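Local coordinates for Thiol:disulfide interchange protein dsbA-like (Escherichia coli, PDB 3C7M) that introduces disulfide bonds into other periplasmic proteins as a dithiol oxidase, forming with DsbI a redox system that makes an essential disulfide in the arylsulfate sulfotransferase AssT, at residues Tyr100-Ala103 and Tyr104-Lys108; Thr123-Ala127 and Ala128-Gln132; Ala143-Glu146 and Thr147-Lys150. All blocks are in the same frame, centred on the assembly; numbering follows the deposited sequence. Where two conformers were deposited one is given.

The three contacts lie in the helical domain that DsbA-like proteins insert into the thioredoxin fold, here between strands 52-57 and 165-168. Contact 1 lies at the end of helix 92-106, contact 2 at that of helix 117-128 and in the loop after it, with centres about 16 Å apart. They touch: Tyr100 CE1 packs 3.9 Å from Thr123 CB, and Ala103 CB 4.3 Å from Thr123 CG2. Contact 3, on helix 142-150, meets neither; its nearest atoms are about 9 Å from those of contact 2 and about 12 Å from those of contact 1. Contacts 2 and 3 share a neighbour, helix 65-81. Contact 1 alone adjoins the redox-active Cys29-Cys32 pair, through Tyr101, and carries cadmium.

Contact 1. Residues Tyr100-Ala103 and Tyr104-Lys108; sequences YYAA and YHDKK. With CD (cadmium ion), chain F.
Tyr101 and His105 stand one turn apart near the C-terminal end of helix 92-106, where the helical domain meets the CxxC helix 30-38 and a cadmium site. Their side chains run side by side in the same direction, and CD1 of Tyr101 approaches CD2 of His105 obliquely at 4.0 Å. Tyr101 belongs to the redox centre's surroundings: its ring stacks with Tyr33, its side chain touches Cys32, and its hydroxyl bonds to Asp36. His105 CG stands anti to its carbonyl carbon (chi1 -61°), which carries the ring past Tyr101 O at its edge; the turn about chi2 (-77°) then presents ND1 to the cadmium ion. That bond, ND1 to cadmium, measures 2.4 Å; water 1 is a second ligand, and two atoms from outside these segments also bind the ion. One imidazole face is covered by the ring edge of Tyr104, whose CD1 sits 3.3 Å above its centre. The backbone beneath widens as the helix comes to a close. Tyr104 N and His105 N still make regular bonds to Tyr100 O and Tyr101 O, but Ala102 O receives two donors: Asp106 N at 3.0 Å, from above the carbonyl plane, and Lys107 N at 3.0 Å, almost in line with C=O. The bond of Lys107 N, five residues on from Ala102, makes this a pi-type turn. The carboxylate of Asp106 lies beside Ala102, OD2 3.5 Å from Ala102 CA, and the same OD2 bonds to Tyr33 OH. With ND1 on the metal and NE2 bonded to Tyr27 O, both imidazole nitrogens are engaged. The rotation of the ring is thereby fixed from two sides, and the pairing is consistent with a proton on NE2 and a lone pair given to cadmium by ND1.

Contact 2. Residues Thr123-Ala127 and Ala128-Gln132; sequences TGLDA and AGMSQ
Leu125 reaches over to Met130 and Gln132 where a Schellman motif ends helix 117-128. Its CB lies 3.3 Å from Met130 O. CG stands anti to the carbonyl carbon (chi1 -63°), and the second torsion (chi2 -175°) sends the two methyls to different partners: CD2 lies 4.1 Å from Met130 SD, an apolar contact, while CD1 sits 3.4 Å from Gln132 OE1 and 3.9 Å from Gln132 CA. The amide chain of Gln132 crosses the leucine at about a right angle, and its NE2 is bonded to Glu136. Beyond these partners, Leu125 and Met130 both pack on Phe135 of helix 132-139, and Met130 continues to Val74 and Leu75 of helix 65-81. The backbone turn that makes this possible is closed by Met130 N bonding to Leu125 O at 3.0 Å and Gly129 N to Asp126 O at 3.2 Å. Gly129 is the C-prime residue, and its positive phi (75°) is a backbone conformation that favours glycine. Shortly after, Ser131 caps the next helix through OG to Asp134 N. Asp126 OD2 forms a salt bridge with Lys122. Water 2 bridges the bend, donating to Asp126 OD1 at 2.8 Å and to Met130 O at 2.9 Å.

Contact 3. Residues Ala143-Glu146 and Thr147-Lys150; sequences AVQE and TLEK
Thr147 opens the next turn of helix 142-150 by bonding its N to Ala143 O at 3.1 Å. Its hydroxyl folds back over the preceding turn, with OG1 beside the backbone N (chi1 -64°) and 3.1 Å from Ala143 O; Asn77 ND2 of helix 65-81 bonds to Thr147 OG1. Leu148 follows, its N held by Val144 O at 3.0 Å. The isobutyl group crosses the Gln145 side chain at a slant, bringing CD1 to 3.9 Å from Gln145 NE2, a nitrogen bonded in turn to Leu139 O. Together with Val144, Leu148 packs on Ala73 and Leu139. Glu149 N bonds to Gln145 O, and its CB lies 3.4 Å from Glu146 O. Lys150 takes Glu146 O for its N at 2.9 Å and lays CG alongside that oxygen at 3.5 Å. Water 3 also donates to Glu146 O and accepts a weak bond from Lys150 NZ. Val144 and Leu148 facing other helices, with Glu146, Glu149 and Lys150 exposed, make this an amphipathic alpha-helix in the helical domain of a DsbA-like thioredoxin fold.

Contact 1. Residues Tyr100-Ala103 and Tyr104-Lys108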
loop_
_atom_site.group_PDB
_atom_site.type_symbol
_atom_site.label_atom_id
_atom_site.label_comp_id
_atom_site.label_asym_id
_atom_site.label_seq_id
_atom_site.Cartn_x
_atom_site.Cartn_y
_atom_site.Cartn_z
ATOM N N TYR A 100 -7.174 -9.172 4.749
ATOM C CA TYR A 100 -6.595 -8.689 6.003
ATOM C C TYR A 100 -7.397 -7.553 6.605
ATOM O O TYR A 100 -7.606 -7.524 7.810
ATOM C CB TYR A 100 -5.128 -8.271 5.833
ATOM C CG TYR A 100 -4.196 -9.451 5.712
ATOM C CD1 TYR A 100 -4.199 -10.468 6.665
ATOM C CD2 TYR A 100 -3.306 -9.546 4.650
ATOM C CE1 TYR A 100 -3.336 -11.563 6.554
ATOM C CE2 TYR A 100 -2.446 -10.625 4.528
ATOM C CZ TYR A 100 -2.460 -11.633 5.487
ATOM O OH TYR A 100 -1.600 -12.705 5.353
ATOM N N TYR A 101 -7.839 -6.612 5.777
ATOM C CA TYR A 101 -8.655 -5.528 6.294
ATOM C C TYR A 101 -9.936 -6.082 6.930
ATOM O O TYR A 101 -10.299 -5.679 8.036
ATOM C CB TYR A 101 -9.036 -4.565 5.175
ATOM C CG TYR A 101 -8.007 -3.540 4.739
ATOM C CD1 TYR A 101 -7.118 -2.942 5.647
ATOM C CD2 TYR A 101 -7.978 -3.119 3.414
ATOM C CE1 TYR A 101 -6.204 -1.964 5.218
ATOM C CE2 TYR A 101 -7.085 -2.160 2.982
ATOM C CZ TYR A 101 -6.204 -1.582 3.884
ATOM O OH TYR A 101 -5.322 -0.615 3.444
ATOM N N ALA A 102 -10.606 -7.004 6.237
ATOM C CA ALA A 102 -11.849 -7.588 6.763
ATOM C C ALA A 102 -11.593 -8.355 8.056
ATOM O O ALA A 102 -12.328 -8.199 9.034
ATOM C CB ALA A 102 -12.525 -8.475 5.729
ATOM N N ALA A 103 -10.544 -9.173 8.069
ATOM C CA ALA A 103 -10.228 -9.966 9.257
ATOM C C ALA A 103 -9.920 -9.070 10.453
ATOM O O ALA A 103 -10.508 -9.230 11.516
ATOM C CB ALA A 103 -9.067 -10.931 8.977
ATOM N N TYR A 104 -9.003 -8.125 10.273
ATOM C CA TYR A 104 -8.555 -7.273 11.363
ATOM C C TYR A 104 -9.634 -6.295 11.845
ATOM O O TYR A 104 -9.879 -6.197 13.043
ATOM C CB TYR A 104 -7.274 -6.522 10.960
ATOM C CG TYR A 104 -6.689 -5.685 12.071
ATOM C CD1 TYR A 104 -7.163 -4.400 12.311
ATOM C CD2 TYR A 104 -5.671 -6.173 12.880
ATOM C CE1 TYR A 104 -6.643 -3.614 13.332
ATOM C CE2 TYR A 104 -5.137 -5.400 13.912
ATOM C CZ TYR A 104 -5.631 -4.121 14.130
ATOM O OH TYR A 104 -5.117 -3.335 15.144
ATOM N N HIS A 105 -10.252 -5.573 10.914
ATOM C CA HIS A 105 -11.152 -4.474 11.265
ATOM C C HIS A 105 -12.600 -4.895 11.432
ATOM O O HIS A 105 -13.282 -4.404 12.331
ATOM C CB HIS A 105 -11.031 -3.334 10.248
ATOM C CG HIS A 105 -9.658 -2.740 10.181
ATOM N ND1 HIS A 105 -9.176 -1.866 11.130
ATOM C CD2 HIS A 105 -8.654 -2.916 9.289
ATOM C CE1 HIS A 105 -7.938 -1.520 10.823
ATOM N NE2 HIS A 105 -7.598 -2.143 9.708
ATOM N N ASP A 106 -13.079 -5.776 10.564
ATOM C CA ASP A 106 -14.485 -6.180 10.630
ATOM C C ASP A 106 -14.690 -7.322 11.619
ATOM O O ASP A 106 -15.660 -7.319 12.379
ATOM C CB ASP A 106 -15.024 -6.542 9.247
ATOM C CG ASP A 106 -14.927 -5.386 8.253
ATOM O OD1 ASP A 106 -15.029 -4.213 8.667
ATOM O OD2 ASP A 106 -14.739 -5.663 7.051
ATOM N N LYS A 107 -13.776 -8.291 11.619
ATOM C CA LYS A 107 -13.938 -9.488 12.452
ATOM C C LYS A 107 -13.137 -9.452 13.753
ATOM O O LYS A 107 -13.304 -10.328 14.603
ATOM C CB LYS A 107 -13.588 -10.749 11.663
ATOM C CG LYS A 107 -14.541 -11.026 10.505
ATOM C CD LYS A 107 -14.277 -12.391 9.905
ATOM C CE LYS A 107 -15.351 -12.772 8.896
ATOM N NZ LYS A 107 -15.102 -14.113 8.289
ATOM N N LYS A 108 -12.282 -8.440 13.890
ATOM C CA LYS A 108 -11.439 -8.251 15.075
ATOM C C LYS A 108 -10.493 -9.436 15.311
ATOM O O LYS A 108 -10.116 -9.737 16.451
ATOM C CB LYS A 108 -12.289 -7.954 16.327
ATOM C CG LYS A 108 -13.433 -6.955 16.118
ATOM C CD LYS A 108 -12.942 -5.641 15.548
ATOM C CE LYS A 108 -14.077 -4.646 15.420
ATOM N NZ LYS A 108 -13.598 -3.364 14.824
HETATM CD CD CD F . -10.255 -1.254 13.191
HETATM O O HOH W 1 -12.357 -0.324 12.697
#

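Contact 2. Residues Thr123-Ala127 and Ala128-Gln132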
loop_
_atom_site.group_PDB
_atom_site.type_symbol
_atom_site.label_atom_id
_atom_site.label_comp_id
_atom_site.label_asym_id
_atom_site.label_seq_id
_atom_site.Cartn_x
_atom_site.Cartn_y
_atom_site.Cartn_z
ATOM N N THR A 123 -4.303 -16.525 6.216
ATOM C CA THR A 123 -5.461 -15.691 5.918
ATOM C C THR A 123 -5.272 -14.989 4.575
ATOM O O THR A 123 -6.147 -15.035 3.705
ATOM C CB THR A 123 -5.722 -14.672 7.027
ATOM O OG1 THR A 123 -6.170 -15.368 8.197
ATOM C CG2 THR A 123 -6.796 -13.676 6.592
ATOM N N GLY A 124 -4.096 -14.399 4.390
ATOM C CA GLY A 124 -3.802 -13.684 3.156
ATOM C C GLY A 124 -3.612 -14.582 1.961
ATOM O O GLY A 124 -4.155 -14.305 0.887
ATOM N N LEU A 125 -2.842 -15.655 2.148
ATOM C CA LEU A 125 -2.537 -16.568 1.044
ATOM C C LEU A 125 -3.775 -17.312 0.558
ATOM O O LEU A 125 -3.986 -17.447 -0.654
ATOM C CB LEU A 125 -1.423 -17.552 1.414
ATOM C CG LEU A 125 -0.048 -16.967 1.737
ATOM C CD1 LEU A 125 0.916 -18.114 1.952
ATOM C CD2 LEU A 125 0.440 -16.022 0.628
ATOM N N ASP A 126 -4.598 -17.792 1.489
ATOM C CA ASP A 126 -5.839 -18.474 1.099
ATOM C C ASP A 126 -6.723 -17.568 0.251
ATOM O O ASP A 126 -7.276 -18.000 -0.759
ATOM C CB ASP A 126 -6.620 -18.947 2.326
ATOM C CG ASP A 126 -6.052 -20.226 2.932
ATOM O OD1 ASP A 126 -5.064 -20.787 2.407
ATOM O OD2 ASP A 126 -6.612 -20.671 3.953
ATOM N N ALA A 127 -6.844 -16.306 0.657
ATOM C CA ALA A 127 -7.676 -15.354 -0.070
ATOM C C ALA A 127 -7.105 -15.100 -1.465
ATOM O O ALA A 127 -7.846 -14.927 -2.441
ATOM C CB ALA A 127 -7.785 -14.053 0.707
ATOM N N ALA A 128 -5.781 -15.087 -1.556
ATOM C CA ALA A 128 -5.109 -14.842 -2.823
ATOM C C ALA A 128 -5.052 -16.083 -3.721
ATOM O O ALA A 128 -4.759 -15.975 -4.915
ATOM C CB ALA A 128 -3.720 -14.299 -2.575
ATOM N N GLY A 129 -5.329 -17.254 -3.149
ATOM C CA GLY A 129 -5.215 -18.517 -3.884
ATOM C C GLY A 129 -3.779 -18.976 -4.090
ATOM O O GLY A 129 -3.478 -19.685 -5.063
ATOM N N MET A 130 -2.890 -18.585 -3.177
ATOM C CA MET A 130 -1.489 -18.981 -3.245
ATOM C C MET A 130 -1.180 -19.988 -2.151
ATOM O O MET A 130 -1.635 -19.837 -1.009
ATOM C CB MET A 130 -0.555 -17.760 -3.132
ATOM C CG MET A 130 0.934 -18.128 -3.136
ATOM S SD MET A 130 2.049 -16.709 -3.108
ATOM C CE MET A 130 2.162 -16.309 -4.843
ATOM N N SER A 131 -0.415 -21.018 -2.505
ATOM C CA SER A 131 0.017 -22.014 -1.530
ATOM C C SER A 131 1.132 -21.477 -0.641
ATOM O O SER A 131 1.913 -20.601 -1.039
ATOM C CB SER A 131 0.475 -23.312 -2.220
ATOM O OG SER A 131 1.695 -23.130 -2.920
ATOM N N GLN A 132 1.200 -22.014 0.573
ATOM C CA GLN A 132 2.288 -21.707 1.494
ATOM C C GLN A 132 3.649 -21.975 0.857
ATOM O O GLN A 132 4.550 -21.145 0.945
ATOM C CB GLN A 132 2.140 -22.515 2.783
ATOM C CG GLN A 132 3.149 -22.143 3.868
ATOM C CD GLN A 132 2.952 -20.739 4.419
ATOM O OE1 GLN A 132 1.830 -20.235 4.485
ATOM N NE2 GLN A 132 4.045 -20.107 4.829
HETATM O O HOH W 2 -2.430 -20.766 1.583
#

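Contact 3. Residues Ala143-Glu146 and Thr147-Lys150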
loop_
_atom_site.group_PDB
_atom_site.type_symbol
_atom_site.label_atom_id
_atom_site.label_comp_id
_atom_site.label_asym_id
_atom_site.label_seq_id
_atom_site.Cartn_x
_atom_site.Cartn_y
_atom_site.Cartn_z
ATOM N N ALA A 143 13.759 -9.759 -6.449
ATOM C CA ALA A 143 12.793 -8.674 -6.685
ATOM C C ALA A 143 11.899 -8.426 -5.467
ATOM O O ALA A 143 11.593 -7.277 -5.133
ATOM C CB ALA A 143 11.955 -8.944 -7.925
ATOM N N VAL A 144 11.489 -9.508 -4.811
ATOM C CA VAL A 144 10.662 -9.410 -3.611
ATOM C C VAL A 144 11.457 -8.784 -2.461
ATOM O O VAL A 144 10.979 -7.874 -1.772
ATOM C CB VAL A 144 10.091 -10.785 -3.221
ATOM C CG1 VAL A 144 9.422 -10.726 -1.849
ATOM C CG2 VAL A 144 9.101 -11.257 -4.294
ATOM N N GLN A 145 12.687 -9.250 -2.277
ATOM C CA GLN A 145 13.560 -8.663 -1.264
ATOM C C GLN A 145 13.857 -7.177 -1.520
ATOM O O GLN A 145 13.940 -6.397 -0.571
ATOM C CB GLN A 145 14.835 -9.500 -1.098
ATOM C CG GLN A 145 14.568 -10.885 -0.479
ATOM C CD GLN A 145 13.936 -10.813 0.909
ATOM O OE1 GLN A 145 14.388 -10.056 1.777
ATOM N NE2 GLN A 145 12.889 -11.609 1.126
ATOM N N GLU A 146 14.017 -6.805 -2.791
ATOM C CA GLU A 146 14.215 -5.405 -3.190
ATOM C C GLU A 146 13.009 -4.553 -2.787
ATOM O O GLU A 146 13.164 -3.448 -2.265
ATOM C CB GLU A 146 14.433 -5.293 -4.704
ATOM C CG GLU A 146 15.768 -5.824 -5.232
ATOM C CD GLU A 146 15.744 -6.068 -6.739
ATOM O OE1 GLU A 146 15.217 -5.214 -7.484
ATOM O OE2 GLU A 146 16.253 -7.119 -7.183
ATOM N N THR A 147 11.808 -5.077 -3.031
ATOM C CA THR A 147 10.567 -4.396 -2.657
ATOM C C THR A 147 10.536 -4.150 -1.151
ATOM O O THR A 147 10.256 -3.035 -0.705
ATOM C CB THR A 147 9.336 -5.213 -3.113
ATOM O OG1 THR A 147 9.324 -5.289 -4.550
ATOM C CG2 THR A 147 8.032 -4.575 -2.645
ATOM N N LEU A 148 10.845 -5.180 -0.367
ATOM C CA LEU A 148 10.850 -5.050 1.089
ATOM C C LEU A 148 11.859 -3.999 1.554
ATOM O O LEU A 148 11.591 -3.239 2.494
ATOM C CB LEU A 148 11.100 -6.413 1.750
ATOM C CG LEU A 148 9.940 -7.404 1.616
ATOM C CD1 LEU A 148 10.385 -8.767 2.093
ATOM C CD2 LEU A 148 8.695 -6.943 2.390
ATOM N N GLU A 149 13.000 -3.940 0.878
ATOM C CA GLU A 149 14.013 -2.935 1.159
ATOM C C GLU A 149 13.495 -1.522 0.861
ATOM O O GLU A 149 13.649 -0.622 1.686
ATOM C CB GLU A 149 15.290 -3.246 0.368
ATOM C CG GLU A 149 16.395 -2.202 0.487
ATOM C CD GLU A 149 17.205 -2.304 1.762
ATOM O OE1 GLU A 149 16.768 -2.956 2.734
ATOM O OE2 GLU A 149 18.298 -1.709 1.793
ATOM N N LYS A 150 12.855 -1.341 -0.293
ATOM C CA LYS A 150 12.262 -0.040 -0.632
ATOM C C LYS A 150 11.256 0.426 0.423
ATOM O O LYS A 150 11.213 1.613 0.797
ATOM C CB LYS A 150 11.581 -0.100 -2.000
ATOM C CG LYS A 150 12.546 -0.143 -3.153
ATOM C CD LYS A 150 11.810 -0.234 -4.475
ATOM C CE LYS A 150 12.750 0.035 -5.648
ATOM N NZ LYS A 150 14.137 -0.485 -5.439
HETATM O O HOH W 3 15.793 -1.817 -3.076
#